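Local coordinates for putative sortase (Streptococcus pneumoniae, PDB 2W1K), which probably acts as a pilus-assembling class C sortase, a cysteine transpeptidase that covalently joins pilin subunits into surface fibres, at residues 67-70 and 71-74; 118-121 and 122-126; 175-179 and 180-184. One frame throughout, in Å; residues are numbered along the deposited sequence.

Contact 1: 67-70 and 71-74; sequences LSIP and SLEI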
loop_
_atom_site.group_PDB
_atom_site.type_symbol
_atom_site.label_atom_id
_atom_site.label_comp_id
_atom_site.label_asym_id
_atom_site.label_seq_id
_atom_site.Cartn_x
_atom_site.Cartn_y
_atom_site.Cartn_z
ATOM N N LEU A 67 0.849 -3.556 -6.025
ATOM C CA LEU A 67 -0.476 -3.642 -5.493
ATOM C C LEU A 67 -1.490 -3.758 -6.666
ATOM O O LEU A 67 -1.420 -3.031 -7.690
ATOM C CB LEU A 67 -0.773 -2.394 -4.614
ATOM C CG LEU A 67 -2.153 -2.365 -3.918
ATOM C CD1 LEU A 67 -2.069 -1.480 -2.671
ATOM C CD2 LEU A 67 -3.278 -1.761 -4.839
ATOM N N SER A 68 -2.459 -4.625 -6.495
ATOM C CA SER A 68 -3.366 -4.876 -7.582
ATOM C C SER A 68 -4.790 -4.967 -7.044
ATOM O O SER A 68 -5.004 -5.536 -5.979
ATOM C CB SER A 68 -2.948 -6.163 -8.305
ATOM O OG SER A 68 -3.984 -6.597 -9.114
ATOM N N ILE A 69 -5.751 -4.297 -7.710
ATOM C CA ILE A 69 -7.177 -4.467 -7.341
ATOM C C ILE A 69 -7.910 -4.744 -8.658
ATOM O O ILE A 69 -8.288 -3.794 -9.370
ATOM C CB ILE A 69 -7.814 -3.182 -6.728
ATOM C CG1 ILE A 69 -6.986 -2.629 -5.595
ATOM C CG2 ILE A 69 -9.279 -3.353 -6.474
ATOM C CD1 ILE A 69 -7.655 -1.550 -4.844
ATOM N N PRO A 70 -7.977 -6.015 -9.030
ATOM C CA PRO A 70 -8.495 -6.427 -10.327
ATOM C C PRO A 70 -9.866 -5.848 -10.642
ATOM O O PRO A 70 -10.122 -5.453 -11.792
ATOM C CB PRO A 70 -8.537 -8.004 -10.261
ATOM C CG PRO A 70 -7.420 -8.339 -9.160
ATOM C CD PRO A 70 -7.525 -7.156 -8.187
ATOM N N SER A 71 -10.728 -5.755 -9.637
ATOM C CA SER A 71 -12.049 -5.335 -9.976
ATOM C C SER A 71 -12.051 -3.878 -10.430
ATOM O O SER A 71 -13.000 -3.454 -10.961
ATOM C CB SER A 71 -13.044 -5.657 -8.860
ATOM O OG SER A 71 -12.816 -4.850 -7.707
ATOM N N LEU A 72 -10.960 -3.136 -10.250
ATOM C CA LEU A 72 -10.879 -1.722 -10.662
ATOM C C LEU A 72 -9.812 -1.557 -11.744
ATOM O O LEU A 72 -9.467 -0.450 -12.122
ATOM C CB LEU A 72 -10.449 -0.847 -9.467
ATOM C CG LEU A 72 -11.431 -0.596 -8.325
ATOM C CD1 LEU A 72 -11.040 0.382 -7.173
ATOM C CD2 LEU A 72 -12.864 -0.285 -8.924
ATOM N N GLU A 73 -9.266 -2.679 -12.207
ATOM C CA GLU A 73 -8.099 -2.739 -13.056
ATOM C C GLU A 73 -7.013 -1.796 -12.588
ATOM O O GLU A 73 -6.428 -1.078 -13.349
ATOM C CB GLU A 73 -8.480 -2.500 -14.482
ATOM C CG GLU A 73 -9.452 -3.605 -14.924
ATOM C CD GLU A 73 -9.937 -3.442 -16.338
ATOM O OE1 GLU A 73 -10.054 -2.279 -16.746
ATOM O OE2 GLU A 73 -10.185 -4.471 -17.029
ATOM N N ILE A 74 -6.682 -1.908 -11.321
ATOM C CA ILE A 74 -5.552 -1.189 -10.761
ATOM C C ILE A 74 -4.391 -2.135 -10.555
ATOM O O ILE A 74 -4.569 -3.178 -9.869
ATOM C CB ILE A 74 -5.962 -0.629 -9.412
ATOM C CG1 ILE A 74 -7.069 0.427 -9.623
ATOM C CG2 ILE A 74 -4.706 0.019 -8.640
ATOM C CD1 ILE A 74 -7.677 0.980 -8.266
#
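I69 and I74 form an antiparallel hydrogen-bonded pair across a tight turn, and their branches pack together on one side of it. I69 CB and I74 CB are 4.1 Å apart on the same face of the sheet. The I69 CG2 methyl forms the central bump: anti to its own backbone N (CG1 at chi1 -51°), it is carried toward the turn, where it meets L72 CG at 4.0 Å. L72 lies alongside I69 and points the same way, so the methyl fits into the angle between the L72 branch and the S71 hydroxyl. On the other flank, I74 CG2 reaches back toward L67 CD2, at a looser 4.4 Å, and I74 thus fits against both L67 and I69. L134 and L128 continue this apolar surface beyond the turn.

Backbone bonds fix the outline. I69 N donates to I74 O (2.7 Å), while I69 O receives L72 N and I74 N from opposite faces of its carbonyl plane. E73 N donates to P70 O (2.9 Å); E73, at positive phi, and I74 together oppose I69, a G1 beta bulge. S68 CA adds a CA-H...O contact to I74 O at 3.1 Å. The chemistry is therefore divided: a doubly used I69 carbonyl and its neighbours hold the backbone bend, while mostly aliphatic branches pack on the buried side.

Contact 2: 118-121 and 122-126; sequences SHVF and FRHLD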
loop_
_atom_site.group_PDB
_atom_site.type_symbol
_atom_site.label_atom_id
_atom_site.label_comp_id
_atom_site.label_asym_id
_atom_site.label_seq_id
_atom_site.Cartn_x
_atom_site.Cartn_y
_atom_site.Cartn_z
ATOM N N SER A 118 -2.154 12.436 -15.068
ATOM C CA SER A 118 -1.891 11.521 -16.167
ATOM C C SER A 118 -2.182 10.035 -15.926
ATOM O O SER A 118 -1.913 9.250 -16.811
ATOM C CB SER A 118 -0.475 11.785 -16.758
ATOM O OG SER A 118 0.351 12.654 -15.923
ATOM N N HIS A 119 -2.784 9.690 -14.764
ATOM C CA HIS A 119 -2.976 8.322 -14.313
ATOM C C HIS A 119 -4.194 8.161 -13.448
ATOM O O HIS A 119 -4.449 8.953 -12.593
ATOM C CB HIS A 119 -1.755 7.904 -13.507
ATOM C CG HIS A 119 -0.490 7.957 -14.306
ATOM N ND1 HIS A 119 0.584 8.756 -13.963
ATOM C CD2 HIS A 119 -0.164 7.378 -15.490
ATOM C CE1 HIS A 119 1.539 8.627 -14.868
ATOM N NE2 HIS A 119 1.109 7.802 -15.810
ATOM N N VAL A 120 -4.898 7.068 -13.611
ATOM C CA VAL A 120 -6.128 6.838 -12.832
ATOM C C VAL A 120 -5.895 6.677 -11.364
ATOM O O VAL A 120 -6.584 7.284 -10.567
ATOM C CB VAL A 120 -6.899 5.672 -13.396
ATOM C CG1 VAL A 120 -8.174 5.444 -12.601
ATOM C CG2 VAL A 120 -7.229 5.949 -14.939
ATOM N N PHE A 121 -4.882 5.874 -10.996
ATOM C CA PHE A 121 -4.523 5.646 -9.583
ATOM C C PHE A 121 -5.765 5.329 -8.751
ATOM O O PHE A 121 -6.542 4.367 -9.111
ATOM C CB PHE A 121 -3.730 6.801 -8.972
ATOM C CG PHE A 121 -2.362 6.941 -9.504
ATOM C CD1 PHE A 121 -1.660 5.828 -9.962
ATOM C CD2 PHE A 121 -1.755 8.190 -9.592
ATOM C CE1 PHE A 121 -0.280 5.898 -10.508
ATOM C CE2 PHE A 121 -0.369 8.321 -10.060
ATOM C CZ PHE A 121 0.365 7.155 -10.564
ATOM N N PHE A 122 -6.003 6.086 -7.668
ATOM C CA PHE A 122 -7.197 5.737 -6.863
ATOM C C PHE A 122 -8.548 6.451 -7.288
ATOM O O PHE A 122 -9.483 6.648 -6.467
ATOM C CB PHE A 122 -6.830 5.945 -5.374
ATOM C CG PHE A 122 -5.927 4.826 -4.781
ATOM C CD1 PHE A 122 -5.747 3.608 -5.467
ATOM C CD2 PHE A 122 -5.332 4.978 -3.515
ATOM C CE1 PHE A 122 -4.987 2.562 -4.896
ATOM C CE2 PHE A 122 -4.588 3.995 -2.928
ATOM C CZ PHE A 122 -4.428 2.766 -3.578
ATOM N N ARG A 123 -8.620 6.958 -8.544
ATOM C CA ARG A 123 -9.839 7.732 -8.971
ATOM C C ARG A 123 -11.119 7.042 -8.466
ATOM O O ARG A 123 -12.088 7.701 -7.912
ATOM C CB ARG A 123 -9.891 7.843 -10.497
ATOM C CG ARG A 123 -10.884 8.941 -10.972
ATOM C CD ARG A 123 -10.531 9.359 -12.377
ATOM N NE ARG A 123 -9.174 9.956 -12.424
ATOM C CZ ARG A 123 -8.563 10.302 -13.557
ATOM N NH1 ARG A 123 -9.182 10.116 -14.738
ATOM N NH2 ARG A 123 -7.344 10.859 -13.512
ATOM N N HIS A 124 -11.123 5.714 -8.608
ATOM C CA HIS A 124 -12.332 4.872 -8.422
ATOM C C HIS A 124 -12.484 4.004 -7.156
ATOM O O HIS A 124 -13.310 3.085 -7.110
ATOM C CB HIS A 124 -12.477 3.922 -9.613
ATOM C CG HIS A 124 -12.489 4.638 -10.945
ATOM N ND1 HIS A 124 -13.485 5.551 -11.301
ATOM C CD2 HIS A 124 -11.648 4.554 -12.013
ATOM C CE1 HIS A 124 -13.236 6.000 -12.520
ATOM N NE2 HIS A 124 -12.119 5.434 -12.959
ATOM N N LEU A 125 -11.755 4.291 -6.115
ATOM C CA LEU A 125 -11.912 3.516 -4.888
ATOM C C LEU A 125 -13.332 3.504 -4.376
ATOM O O LEU A 125 -13.716 2.633 -3.581
ATOM C CB LEU A 125 -11.052 4.161 -3.819
ATOM C CG LEU A 125 -9.579 3.767 -3.891
ATOM C CD1 LEU A 125 -8.782 4.138 -2.644
ATOM C CD2 LEU A 125 -9.435 2.373 -4.182
ATOM N N ASP A 126 -14.121 4.513 -4.762
ATOM C CA ASP A 126 -15.507 4.645 -4.179
ATOM C C ASP A 126 -16.437 3.539 -4.733
ATOM O O ASP A 126 -17.490 3.279 -4.183
ATOM C CB ASP A 126 -16.115 6.014 -4.473
ATOM C CG ASP A 126 -16.155 6.313 -5.959
ATOM O OD1 ASP A 126 -15.117 6.469 -6.611
ATOM O OD2 ASP A 126 -17.235 6.358 -6.526
HETATM O O HOH W 1 -5.664 10.125 -10.614
HETATM O O HOH W 2 -9.225 3.670 -9.218
#
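V120 meets both R123 and H124, and through them the turn folds back on itself. The apolar contacts come from one methyl. With V120 CG1 anti to the backbone N (chi1 -179°), it lies 3.6 Å from R123 CB and equally 3.6 Å from H124 CD2, the V120 and R123 side chains crossing at about a right angle. R123 CB in turn sits above the centre of the H124 ring, so valine, arginine and histidine form a small cluster on the outer side of the turn.

Flat groups are covered by their neighbours. H119 CB stands 3.6 Å above the centre of the F121 ring, and L125 CD1 covers one face of the F122 ring nearer its rim. The R123 guanidinium arches back over the segment, with V120 CA above one of its faces, its chain bent at chi3 (-62°).

The polar links run through the backbone and two waters, with one weak side-chain bond. R123 N donates to V120 O at 2.9 Å with a fairly straight bond (157°). One water takes H124 N at 2.9 Å and gives a hydrogen bond to F121 O at 2.8 Å, linking the F121 carbonyl to the H124 amide. A second water donates to H119 O at 2.6 Å and accepts a weak bond from R123 NH2.

The result is a type II' beta turn, V120 to R123, with F121 at positive phi, running into a type I turn, F122 to L125. It belongs to the long connection between strands 106-111 and 133-137 of the sortase beta-barrel; there F121 packs on H113, probably the sortase active-site histidine.

Contact 3: 175-179 and 180-184; sequences CDPIP and TFNKR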
loop_
_atom_site.group_PDB
_atom_site.type_symbol
_atom_site.label_atom_id
_atom_site.label_comp_id
_atom_site.label_asym_id
_atom_site.label_seq_id
_atom_site.Cartn_x
_atom_site.Cartn_y
_atom_site.Cartn_z
ATOM N N CYS A 175 -8.100 11.418 -1.982
ATOM C CA CYS A 175 -8.827 12.661 -1.712
ATOM C C CYS A 175 -10.315 12.567 -2.096
ATOM O O CYS A 175 -10.702 11.850 -3.017
ATOM C CB CYS A 175 -8.101 13.862 -2.353
ATOM S SG CYS A 175 -6.577 14.196 -1.454
ATOM N N ASP A 176 -11.167 13.264 -1.374
ATOM C CA ASP A 176 -12.591 13.200 -1.678
ATOM C C ASP A 176 -13.237 14.525 -1.167
ATOM O O ASP A 176 -12.823 15.088 -0.156
ATOM C CB ASP A 176 -13.145 11.945 -0.987
ATOM C CG ASP A 176 -14.625 11.694 -1.247
ATOM O OD1 ASP A 176 -15.000 11.264 -2.370
ATOM O OD2 ASP A 176 -15.440 11.934 -0.302
ATOM N N PRO A 177 -14.292 15.025 -1.858
ATOM C CA PRO A 177 -14.850 14.530 -3.105
ATOM C C PRO A 177 -14.223 15.341 -4.266
ATOM O O PRO A 177 -13.463 16.285 -4.022
ATOM C CB PRO A 177 -16.328 14.790 -2.925
ATOM C CG PRO A 177 -16.313 16.118 -2.190
ATOM C CD PRO A 177 -15.146 16.040 -1.230
ATOM N N ILE A 178 -14.432 14.903 -5.500
ATOM C CA ILE A 178 -13.956 15.634 -6.664
ATOM C C ILE A 178 -14.922 16.804 -6.797
ATOM O O ILE A 178 -16.165 16.550 -6.690
ATOM C CB ILE A 178 -14.181 14.703 -7.891
ATOM C CG1 ILE A 178 -13.375 13.397 -7.683
ATOM C CG2 ILE A 178 -13.852 15.347 -9.171
ATOM C CD1 ILE A 178 -13.484 12.407 -8.808
ATOM N N PRO A 179 -14.425 18.077 -7.035
ATOM C CA PRO A 179 -13.015 18.520 -7.128
ATOM C C PRO A 179 -12.466 19.203 -5.864
ATOM O O PRO A 179 -11.364 19.778 -5.888
ATOM C CB PRO A 179 -13.072 19.604 -8.188
ATOM C CG PRO A 179 -14.372 20.447 -7.685
ATOM C CD PRO A 179 -15.359 19.230 -7.283
ATOM N N THR A 180 -13.225 19.130 -4.789
ATOM C CA THR A 180 -12.982 19.904 -3.627
ATOM C C THR A 180 -11.872 19.307 -2.829
ATOM O O THR A 180 -11.078 20.061 -2.302
ATOM C CB THR A 180 -14.217 19.877 -2.754
ATOM O OG1 THR A 180 -15.345 20.282 -3.538
ATOM C CG2 THR A 180 -14.091 20.869 -1.683
ATOM N N PHE A 181 -11.881 17.977 -2.655
ATOM C CA PHE A 181 -10.766 17.244 -2.118
ATOM C C PHE A 181 -10.438 17.719 -0.742
ATOM O O PHE A 181 -9.298 17.733 -0.358
ATOM C CB PHE A 181 -9.517 17.357 -3.023
ATOM C CG PHE A 181 -9.697 16.678 -4.351
ATOM C CD1 PHE A 181 -10.424 15.520 -4.411
ATOM C CD2 PHE A 181 -9.132 17.172 -5.493
ATOM C CE1 PHE A 181 -10.594 14.855 -5.542
ATOM C CE2 PHE A 181 -9.356 16.524 -6.672
ATOM C CZ PHE A 181 -10.075 15.331 -6.662
ATOM N N ASN A 182 -11.437 18.146 -0.025
ATOM C CA ASN A 182 -11.163 18.656 1.235
ATOM C C ASN A 182 -11.337 17.581 2.313
ATOM O O ASN A 182 -11.172 17.831 3.521
ATOM C CB ASN A 182 -12.043 19.878 1.473
ATOM C CG ASN A 182 -13.499 19.559 1.574
ATOM O OD1 ASN A 182 -14.099 18.807 0.758
ATOM N ND2 ASN A 182 -14.133 20.207 2.559
ATOM N N LYS A 183 -11.645 16.374 1.865
ATOM C CA LYS A 183 -11.752 15.221 2.787
ATOM C C LYS A 183 -10.857 14.054 2.362
ATOM O O LYS A 183 -10.106 14.141 1.383
ATOM C CB LYS A 183 -13.239 14.826 2.962
ATOM C CG LYS A 183 -13.983 16.008 3.601
ATOM C CD LYS A 183 -15.397 15.701 3.930
ATOM C CE LYS A 183 -16.018 16.839 4.719
ATOM N NZ LYS A 183 -17.510 16.617 4.780
ATOM N N ARG A 184 -10.856 12.979 3.147
ATOM C CA ARG A 184 -10.031 11.831 2.736
ATOM C C ARG A 184 -10.961 10.656 2.791
ATOM O O ARG A 184 -11.609 10.430 3.817
ATOM C CB ARG A 184 -8.851 11.618 3.648
ATOM C CG ARG A 184 -8.036 12.845 3.882
ATOM C CD ARG A 184 -7.227 13.112 2.607
ATOM N NE ARG A 184 -6.411 14.296 2.763
ATOM C CZ ARG A 184 -6.705 15.508 2.235
ATOM N NH1 ARG A 184 -7.826 15.744 1.509
ATOM N NH2 ARG A 184 -5.862 16.487 2.427
#
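F181 lies side by side with I178 and points the same way, its CE1 3.8 Å from I178 CG1. P179 C stands over one face of the F181 ring, offset toward the rim, and C175 CB approaches F181 CD1 obliquely at 3.5 Å. F181 has positive phi, and its N donates to P177 O (2.7 Å), nearly along the C=O axis. Cis peptide bonds precede both P177 and P179 in this loop.

The loop joins strands 168-176 and 183-196 in a beta hairpin. N182 and K183 both face D176 in a classic beta bulge, with D176 O taking K183 N at 2.7 Å. C175, near the end of the first strand, and R184, near the start of the second, probably correspond to the cysteine and arginine of the sortase active site.

Here C175 SG sits over one face of the R184 guanidinium, 3.6 Å from R184 NH1. R184 NH1 donates to F181 O (3.1 Å) and K183 O (2.8 Å), both close to the guanidinium plane, which holds the group's rotation. D176 N reaches K183 O from the opposite face. D43, which pairs with R184 NH2, and F45, packed on C175, precede the barrel in sequence, consistent with the lid of pilus sortases.

How the contacts relate
Following the chain, contact 1 comes first and closes the turn from strand 65-69 into strand 74-80. Contact 2 opens and closes well after it, within the connection between strands 106-111 and 133-137, and contact 3 shapes the later hairpin of strands 168-176 and 183-196. The three run in series; none nests in or crosses another. Contacts 1 and 2 pack directly, L72 CD1 lying 3.9 Å from L125 CD2, which sets the long connection against the first turn. Contacts 2 and 3 come within about 5 Å (nearest atoms) without touching, and R114 bridges them, pairing with D126 and with D176.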